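Local coordinates for protein N-acetylmuramoyl-L-alanine amidase (Clostridium intestinale URNW, PDB 6SRT) that probably cleaves the amide bond between N-acetylmuramic acid and L-alanine in bacterial peptidoglycan, as a zinc-dependent endolysin of the amidase 2 family, at residues A[35-40]-A[88-93]; A[41-46]-A[100-105]. All blocks are in the same frame, centred on the assembly; numbering follows the deposited sequence. Where two conformers were deposited one is given.

Interaction 1 of 2, residues A[35-40]-A[88-93]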
ATOM      1  N   LEU A  35      13.863 -11.360  -4.355  1.00 13.38           N
ATOM      2  CA  LEU A  35      13.472 -10.302  -3.408  1.00 13.02           C
ATOM      3  C   LEU A  35      14.662  -9.949  -2.540  1.00 13.57           C
ATOM      4  O   LEU A  35      15.398 -10.792  -2.086  1.00 12.98           O
ATOM      5  CB  LEU A  35      12.289 -10.753  -2.547  1.00 13.25           C
ATOM      6  CG  LEU A  35      10.983 -10.952  -3.292  1.00 14.12           C
ATOM      7  CD1 LEU A  35       9.928 -11.431  -2.332  1.00 17.21           C
ATOM      8  CD2 LEU A  35      10.526  -9.746  -4.053  1.00 16.60           C
ATOM      9  N   SER A  36      14.787  -8.654  -2.291  1.00 12.50           N
ATOM     10  CA  SER A  36      15.718  -8.164  -1.276  1.00 12.14           C
ATOM     11  C   SER A  36      14.961  -7.990   0.048  1.00 10.37           C
ATOM     12  O   SER A  36      13.881  -7.368   0.035  1.00 12.62           O
ATOM     13  CB  SER A  36      16.320  -6.866  -1.708  1.00 12.71           C
ATOM     14  OG  SER A  36      17.108  -6.320  -0.639  1.00 13.75           O
ATOM     15  N   TYR A  37      15.658  -8.357   1.084  1.00 10.16           N
ATOM     16  CA  TYR A  37      15.186  -8.232   2.478  1.00 11.41           C
ATOM     17  C   TYR A  37      15.960  -7.173   3.196  1.00 12.13           C
ATOM     18  O   TYR A  37      15.793  -7.036   4.441  1.00 12.95           O
ATOM     19  CB  TYR A  37      15.078  -9.609   3.186  1.00 12.54           C
ATOM     20  CG  TYR A  37      14.065 -10.523   2.532  1.00 11.72           C
ATOM     21  CD1 TYR A  37      14.335 -11.149   1.330  1.00 11.69           C
ATOM     22  CD2 TYR A  37      12.806 -10.697   3.091  1.00 14.50           C
ATOM     23  CE1 TYR A  37      13.421 -12.027   0.756  1.00 13.10           C
ATOM     24  CE2 TYR A  37      11.886 -11.546   2.537  1.00 14.02           C
ATOM     25  CZ  TYR A  37      12.183 -12.203   1.363  1.00 13.74           C
ATOM     26  OH  TYR A  37      11.222 -13.041   0.821  1.00 16.68           O
ATOM     27  N   ASN A  38      16.728  -6.376   2.466  1.00 12.06           N
ATOM     28  CA  ASN A  38      17.426  -5.197   3.035  1.00 13.02           C
ATOM     29  C   ASN A  38      16.429  -4.046   3.065  1.00 13.02           C
ATOM     30  O   ASN A  38      16.574  -3.084   2.350  1.00 13.16           O
ATOM     31  CB  ASN A  38      18.710  -4.855   2.312  1.00 13.44           C
ATOM     32  CG  ASN A  38      19.831  -5.855   2.536  1.00 14.75           C
ATOM     33  OD1 ASN A  38      19.861  -6.671   3.490  1.00 17.79           O
ATOM     34  ND2 ASN A  38      20.775  -5.797   1.638  1.00 15.77           N
ATOM     35  N   PHE A  39      15.400  -4.224   3.895  1.00 13.37           N
ATOM     36  CA  PHE A  39      14.246  -3.322   3.981  1.00 12.36           C
ATOM     37  C   PHE A  39      14.148  -2.837   5.423  1.00 12.46           C
ATOM     38  O   PHE A  39      14.165  -3.647   6.305  1.00 16.12           O
ATOM     39  CB  PHE A  39      13.010  -4.135   3.609  1.00 12.68           C
ATOM     40  CG  PHE A  39      11.699  -3.402   3.634  1.00 11.05           C
ATOM     41  CD1 PHE A  39      11.450  -2.276   2.889  1.00 11.33           C
ATOM     42  CD2 PHE A  39      10.658  -3.878   4.433  1.00 12.40           C
ATOM     43  CE1 PHE A  39      10.228  -1.637   2.921  1.00 11.63           C
ATOM     44  CE2 PHE A  39       9.414  -3.287   4.412  1.00 13.04           C
ATOM     45  CZ  PHE A  39       9.196  -2.141   3.687  1.00 11.83           C
ATOM     46  N   ASN A  40      14.143  -1.516   5.587  1.00 11.61           N
ATOM     47  CA  ASN A  40      14.172  -0.923   6.936  1.00 12.56           C
ATOM     48  C   ASN A  40      13.120   0.176   6.935  1.00 11.35           C
ATOM     49  O   ASN A  40      13.440   1.361   6.795  1.00 12.99           O
ATOM     50  CB  ASN A  40      15.575  -0.426   7.268  1.00 14.84           C
ATOM     51  CG  ASN A  40      16.562  -1.565   7.407  1.00 16.61           C
ATOM     52  OD1 ASN A  40      16.729  -2.094   8.531  1.00 23.50           O
ATOM     53  ND2 ASN A  40      17.168  -1.900   6.316  1.00 18.90           N
ATOM     54  N   PRO A  88       6.169  -9.575   0.650  1.00 12.48           N
ATOM     55  CA  PRO A  88       6.358  -9.931   2.047  1.00 12.57           C
ATOM     56  C   PRO A  88       6.658  -8.664   2.860  1.00 12.44           C
ATOM     57  O   PRO A  88       7.283  -7.707   2.415  1.00 11.83           O
ATOM     58  CB  PRO A  88       7.554 -10.894   2.041  1.00 13.54           C
ATOM     59  CG  PRO A  88       7.502 -11.514   0.650  1.00 14.68           C
ATOM     60  CD  PRO A  88       7.071 -10.357  -0.231  1.00 12.90           C
ATOM     61  N   GLU A  89       6.204  -8.702   4.117  1.00 12.63           N
ATOM     62  CA  GLU A  89       6.236  -7.546   5.027  1.00 11.70           C
ATOM     63  C   GLU A  89       7.658  -7.120   5.313  1.00 11.86           C
ATOM     64  O   GLU A  89       7.869  -5.958   5.718  1.00 13.57           O
ATOM     65  CB  GLU A  89       5.466  -7.843   6.291  1.00 12.41           C
ATOM     66  CG  GLU A  89       4.969  -6.593   6.984  1.00 12.60           C
ATOM     67  CD  GLU A  89       4.120  -6.973   8.190  1.00 12.52           C
ATOM     68  OE1 GLU A  89       2.957  -7.391   7.991  1.00 14.69           O
ATOM     69  OE2 GLU A  89       4.627  -6.864   9.348  1.00 15.58           O
ATOM     70  N   ASN A  90       8.624  -8.023   5.159  1.00 11.49           N
ATOM     71  CA  ASN A  90      10.048  -7.770   5.407  1.00 12.31           C
ATOM     72  C   ASN A  90      10.880  -7.608   4.131  1.00 11.88           C
ATOM     73  O   ASN A  90      12.125  -7.556   4.229  1.00 12.43           O
ATOM     74  CB  ASN A  90      10.662  -8.825   6.328  1.00 15.56           C
ATOM     75  CG  ASN A  90      10.535 -10.243   5.829  1.00 18.04           C
ATOM     76  OD1 ASN A  90       9.679 -10.553   4.993  1.00 19.75           O
ATOM     77  ND2 ASN A  90      11.347 -11.117   6.434  1.00 24.22           N
ATOM     78  N   ALA A  91      10.231  -7.546   2.978  1.00 10.90           N
ATOM     79  CA  ALA A  91      10.934  -7.401   1.704  1.00 11.27           C
ATOM     80  C   ALA A  91      10.778  -5.993   1.158  1.00 10.32           C
ATOM     81  O   ALA A  91       9.749  -5.348   1.290  1.00 11.08           O
ATOM     82  CB  ALA A  91      10.399  -8.390   0.673  1.00 12.10           C
ATOM     83  N   VAL A  92      11.819  -5.553   0.418  1.00 10.32           N
ATOM     84  CA  VAL A  92      11.737  -4.321  -0.355  1.00 10.06           C
ATOM     85  C   VAL A  92      10.653  -4.498  -1.438  1.00  9.89           C
ATOM     86  O   VAL A  92      10.641  -5.499  -2.175  1.00 11.07           O
ATOM     87  CB  VAL A  92      13.100  -3.976  -0.982  1.00 10.01           C
ATOM     88  CG1 VAL A  92      12.996  -2.681  -1.796  1.00 12.38           C
ATOM     89  CG2 VAL A  92      14.204  -3.866   0.055  1.00 12.02           C
ATOM     90  N   GLY A  93       9.784  -3.493  -1.609  1.00 10.19           N
ATOM     91  CA  GLY A  93       8.728  -3.467  -2.637  1.00 10.21           C
ATOM     92  C   GLY A  93       9.187  -2.743  -3.881  1.00 10.87           C
ATOM     93  O   GLY A  93      10.386  -2.361  -4.025  1.00 11.90           O
TER
HETATM   94  O   HOH W   1      12.822  -6.790  -3.432  1.00 13.34           O
HETATM   95  O   HOH W   2      13.299  -6.306   6.441  0.50 15.96           O
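Y37 and F39 lie against the backbone of 88-93, and one direct hydrogen bond joins the two loops: V92 N donates a hydrogen bond to S36 O at 2.8 Å, nearly straight at 162°. Two waters extend this link. Water 1 accepts from S36 N and donates to V92 O, while water 2 lies 2.8 Å from both F39 O and N90 O. Segment 88-93 opens with a type I beta turn from P88 to A91, and within 35-40 S36 OG accepts from N38 N in an ST turn. Among the aromatic contacts, the Y37 ring takes the methyl of A91 over one face, a CH-pi contact with CB 4.2 Å from the ring centroid. The N90 amide comes to the edge of the same ring, its plane turned 75° from it. With CG of F39 anti to the backbone N (chi1 180°), that ring lies under A91 O, 3.5 Å above the plane and over the centre; A91 O also accepts from H74, whose ring stacks with F39. E89 O sits at the ring edge, 3.4 Å from F39 CE2. Among aliphatic groups, L35 CD1 and P88 CD meet tip to tip at 3.7 Å.

Interaction 2 of 2, residues A[41-46]-A[100-105]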
ATOM      1  N   PRO A  41      11.839  -0.172   7.087  1.00 10.88           N
ATOM      2  CA  PRO A  41      10.803   0.818   6.870  1.00 11.24           C
ATOM      3  C   PRO A  41      10.713   1.877   7.952  1.00 11.43           C
ATOM      4  O   PRO A  41      10.753   1.550   9.147  1.00 13.33           O
ATOM      5  CB  PRO A  41       9.532  -0.034   6.803  1.00 12.84           C
ATOM      6  CG  PRO A  41       9.880  -1.278   7.591  1.00 13.17           C
ATOM      7  CD  PRO A  41      11.330  -1.523   7.286  1.00 12.22           C
ATOM      8  N   ASN A  42      10.584   3.117   7.519  1.00 11.06           N
ATOM      9  CA  ASN A  42      10.329   4.254   8.406  1.00 11.49           C
ATOM     10  C   ASN A  42       9.259   5.169   7.836  1.00 11.07           C
ATOM     11  O   ASN A  42       9.096   6.304   8.325  1.00 12.81           O
ATOM     12  CB  ASN A  42      11.588   4.952   8.816  1.00 11.78           C
ATOM     13  CG  ASN A  42      12.278   5.627   7.643  1.00 13.99           C
ATOM     14  OD1 ASN A  42      11.752   5.730   6.545  1.00 14.04           O
ATOM     15  ND2 ASN A  42      13.496   6.115   7.883  1.00 20.64           N
ATOM     16  N   MET A  43       8.502   4.702   6.838  0.50 10.45           N
ATOM     17  CA  MET A  43       7.529   5.514   6.049  0.50 10.05           C
ATOM     18  C   MET A  43       6.438   4.548   5.609  0.50  9.65           C
ATOM     19  O   MET A  43       6.703   3.354   5.384  0.50 10.25           O
ATOM     20  CB  MET A  43       8.231   6.166   4.853  0.50 11.31           C
ATOM     21  CG  MET A  43       7.385   7.126   4.116  0.50 11.05           C
ATOM     22  SD  MET A  43       8.248   7.586   2.580  0.50 11.58           S
ATOM     23  CE  MET A  43       9.491   8.655   3.300  0.50 14.14           C
ATOM     24  N   ILE A  44       5.205   5.077   5.478  1.00 10.13           N
ATOM     25  CA  ILE A  44       4.122   4.418   4.760  1.00  9.56           C
ATOM     26  C   ILE A  44       3.713   5.357   3.614  1.00 10.46           C
ATOM     27  O   ILE A  44       3.540   6.541   3.840  1.00 11.48           O
ATOM     28  CB  ILE A  44       2.925   4.143   5.675  1.00 10.78           C
ATOM     29  CG1 ILE A  44       3.263   3.145   6.742  1.00 12.42           C
ATOM     30  CG2 ILE A  44       1.690   3.748   4.886  1.00 13.84           C
ATOM     31  CD1 ILE A  44       2.305   3.113   7.860  1.00 14.78           C
ATOM     32  N   VAL A  45       3.623   4.789   2.428  1.00  9.75           N
ATOM     33  CA  VAL A  45       3.236   5.518   1.194  1.00  9.81           C
ATOM     34  C   VAL A  45       1.923   4.940   0.658  1.00  9.63           C
ATOM     35  O   VAL A  45       1.806   3.706   0.444  1.00  9.91           O
ATOM     36  CB  VAL A  45       4.312   5.470   0.109  1.00  9.82           C
ATOM     37  CG1 VAL A  45       3.860   6.201  -1.140  1.00 11.22           C
ATOM     38  CG2 VAL A  45       5.623   6.048   0.592  1.00 11.35           C
ATOM     39  N   TYR A  46       0.944   5.840   0.448  1.00  9.33           N
ATOM     40  CA  TYR A  46      -0.377   5.461  -0.057  1.00 10.09           C
ATOM     41  C   TYR A  46      -0.469   5.655  -1.572  1.00  9.90           C
ATOM     42  O   TYR A  46      -0.021   6.659  -2.129  1.00 10.20           O
ATOM     43  CB  TYR A  46      -1.487   6.292   0.599  1.00 10.06           C
ATOM     44  CG  TYR A  46      -1.553   6.125   2.101  1.00 10.09           C
ATOM     45  CD1 TYR A  46      -2.126   5.004   2.629  1.00 10.51           C
ATOM     46  CD2 TYR A  46      -1.051   7.046   2.984  1.00 13.21           C
ATOM     47  CE1 TYR A  46      -2.183   4.750   3.992  1.00 10.70           C
ATOM     48  CE2 TYR A  46      -1.148   6.862   4.326  1.00 15.16           C
ATOM     49  CZ  TYR A  46      -1.673   5.698   4.849  1.00 12.09           C
ATOM     50  OH  TYR A  46      -1.634   5.566   6.218  1.00 14.64           O
ATOM     51  N   ASN A 100      11.925   2.907  -1.789  1.00 10.38           N
ATOM     52  CA  ASN A 100      11.428   1.551  -1.630  1.00  9.88           C
ATOM     53  C   ASN A 100      12.079   0.825  -0.472  1.00 11.96           C
ATOM     54  O   ASN A 100      11.412   0.075   0.244  1.00 12.15           O
ATOM     55  CB  ASN A 100      11.620   0.752  -2.910  1.00 10.80           C
ATOM     56  CG  ASN A 100      10.512   0.947  -3.942  1.00 11.25           C
ATOM     57  OD1 ASN A 100       9.340   0.908  -3.576  1.00 11.47           O
ATOM     58  ND2 ASN A 100      10.911   1.081  -5.211  1.00 12.45           N
ATOM     59  N   ALA A 101      13.350   1.073  -0.169  1.00 11.01           N
ATOM     60  CA  ALA A 101      14.024   0.365   0.927  1.00 11.33           C
ATOM     61  C   ALA A 101      13.549   0.839   2.281  1.00 11.45           C
ATOM     62  O   ALA A 101      13.901   0.198   3.284  1.00 13.61           O
ATOM     63  CB  ALA A 101      15.528   0.487   0.795  1.00 15.19           C
ATOM     64  N   ARG A 102      12.810   1.932   2.354  1.00 10.83           N
ATOM     65  CA  ARG A 102      12.375   2.544   3.624  0.50 10.90           C
ATOM     66  C   ARG A 102      10.845   2.699   3.731  1.00 10.33           C
ATOM     67  O   ARG A 102      10.402   3.257   4.745  1.00 11.91           O
ATOM     68  CB  ARG A 102      13.080   3.891   3.850  0.50 13.03           C
ATOM     69  CG  ARG A 102      12.604   4.977   2.900  0.50 12.41           C
ATOM     70  CD  ARG A 102      13.283   6.287   3.189  0.50 13.17           C
ATOM     71  NE  ARG A 102      12.820   6.996   4.363  0.50 12.91           N
ATOM     72  CZ  ARG A 102      13.057   8.275   4.607  0.50 16.83           C
ATOM     73  NH1 ARG A 102      13.791   8.965   3.763  0.50 20.60           N
ATOM     74  NH2 ARG A 102      12.577   8.854   5.688  0.50 18.84           N
ATOM     75  N   ALA A 103      10.075   2.256   2.754  1.00  9.68           N
ATOM     76  CA  ALA A 103       8.637   2.561   2.741  1.00 10.30           C
ATOM     77  C   ALA A 103       7.785   1.337   2.510  1.00  9.58           C
ATOM     78  O   ALA A 103       7.955   0.647   1.497  1.00 10.32           O
ATOM     79  CB  ALA A 103       8.349   3.610   1.694  1.00 10.98           C
ATOM     80  N   PHE A 104       6.809   1.147   3.377  1.00  9.49           N
ATOM     81  CA  PHE A 104       5.647   0.308   3.006  1.00  9.79           C
ATOM     82  C   PHE A 104       4.800   0.980   1.971  1.00  8.81           C
ATOM     83  O   PHE A 104       4.630   2.206   1.978  1.00 11.04           O
ATOM     84  CB  PHE A 104       4.779   0.045   4.234  1.00  9.98           C
ATOM     85  CG  PHE A 104       5.370  -0.922   5.217  1.00  9.89           C
ATOM     86  CD1 PHE A 104       5.470  -2.268   4.865  1.00 10.75           C
ATOM     87  CD2 PHE A 104       5.743  -0.495   6.489  1.00  9.85           C
ATOM     88  CE1 PHE A 104       6.042  -3.171   5.751  1.00 11.44           C
ATOM     89  CE2 PHE A 104       6.272  -1.435   7.375  1.00 12.33           C
ATOM     90  CZ  PHE A 104       6.426  -2.745   7.005  1.00 11.96           C
ATOM     91  N   GLY A 105       4.325   0.181   1.049  1.00  9.10           N
ATOM     92  CA  GLY A 105       3.397   0.672   0.012  1.00  9.38           C
ATOM     93  C   GLY A 105       2.043   0.036   0.183  1.00  9.25           C
ATOM     94  O   GLY A 105       1.890  -1.201   0.181  1.00 10.61           O
TER
HETATM   95  O   HOH W   3      10.490   8.621   7.334  1.00 21.48           O
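Two neighbouring parallel strands in the mixed sheet of the amidase domain, 43-48 and 103-108, start side by side here, with M43, I44 and V45 paired to A103, F104 and G105. The ladder alternates between the strands: F104 N donates to M43 O, then V45 N to F104 O at 2.8 Å. Just ahead of it, N42 N donates to R102 O at 163°.

Beside these backbone bonds, the N42 and R102 side chains form a polar pair in one of two conformers of R102. There R102 NE donates in the carbonyl plane to a lone pair of N42 OD1, 2.7 Å away and nearly straight, while NH2 adds a weak, bent bond to the same oxygen. The amide and guanidinium planes are 65° apart, so the amide meets the guanidinium edge without lying flush with it. In the same conformer water 3 bridges R102 NH2 to N42 O. Less certain, since M43 also has two conformers, is the approach of M43 CE over one guanidinium face, 3.8 Å from R102 CZ, with the chain bent at its last torsion (chi3 -74°).

In this sheet M43, V45 and A103 share one face, where V45 CG2 meets A103 CB at 3.8 Å. V45 also borders the metal site, near the zinc ligands H47 and H144. The other face carries I44 and F104, covered in part by L132 of helix 119-136. P41 crosses the F104 ring obliquely, its CB 3.6 Å from F104 CE2; H74 and F39 meet this ring edge-to-face.

Interactions 1 and 2 are joined through the chain itself, since 35-40 runs straight into 41-46, and their centres lie 10 Å apart. Where they touch, N40 N probably donates to A101 O at 2.9 Å, just ahead of the strand pairing. The aromatic rings bridge them too: F39 CE1 packs 3.4 Å from N100 O, and F104 CE1 lies 3.3 Å from E89 O. H74, already a partner of interaction 1, also accepts from G105 N and so ties the A91 contact to the strand. The zinc, held by H47, H144 and C152, lies nearer interaction 2, about 6 Å from the V45 side chain; the F39 side chain is about 11 Å from that of H47.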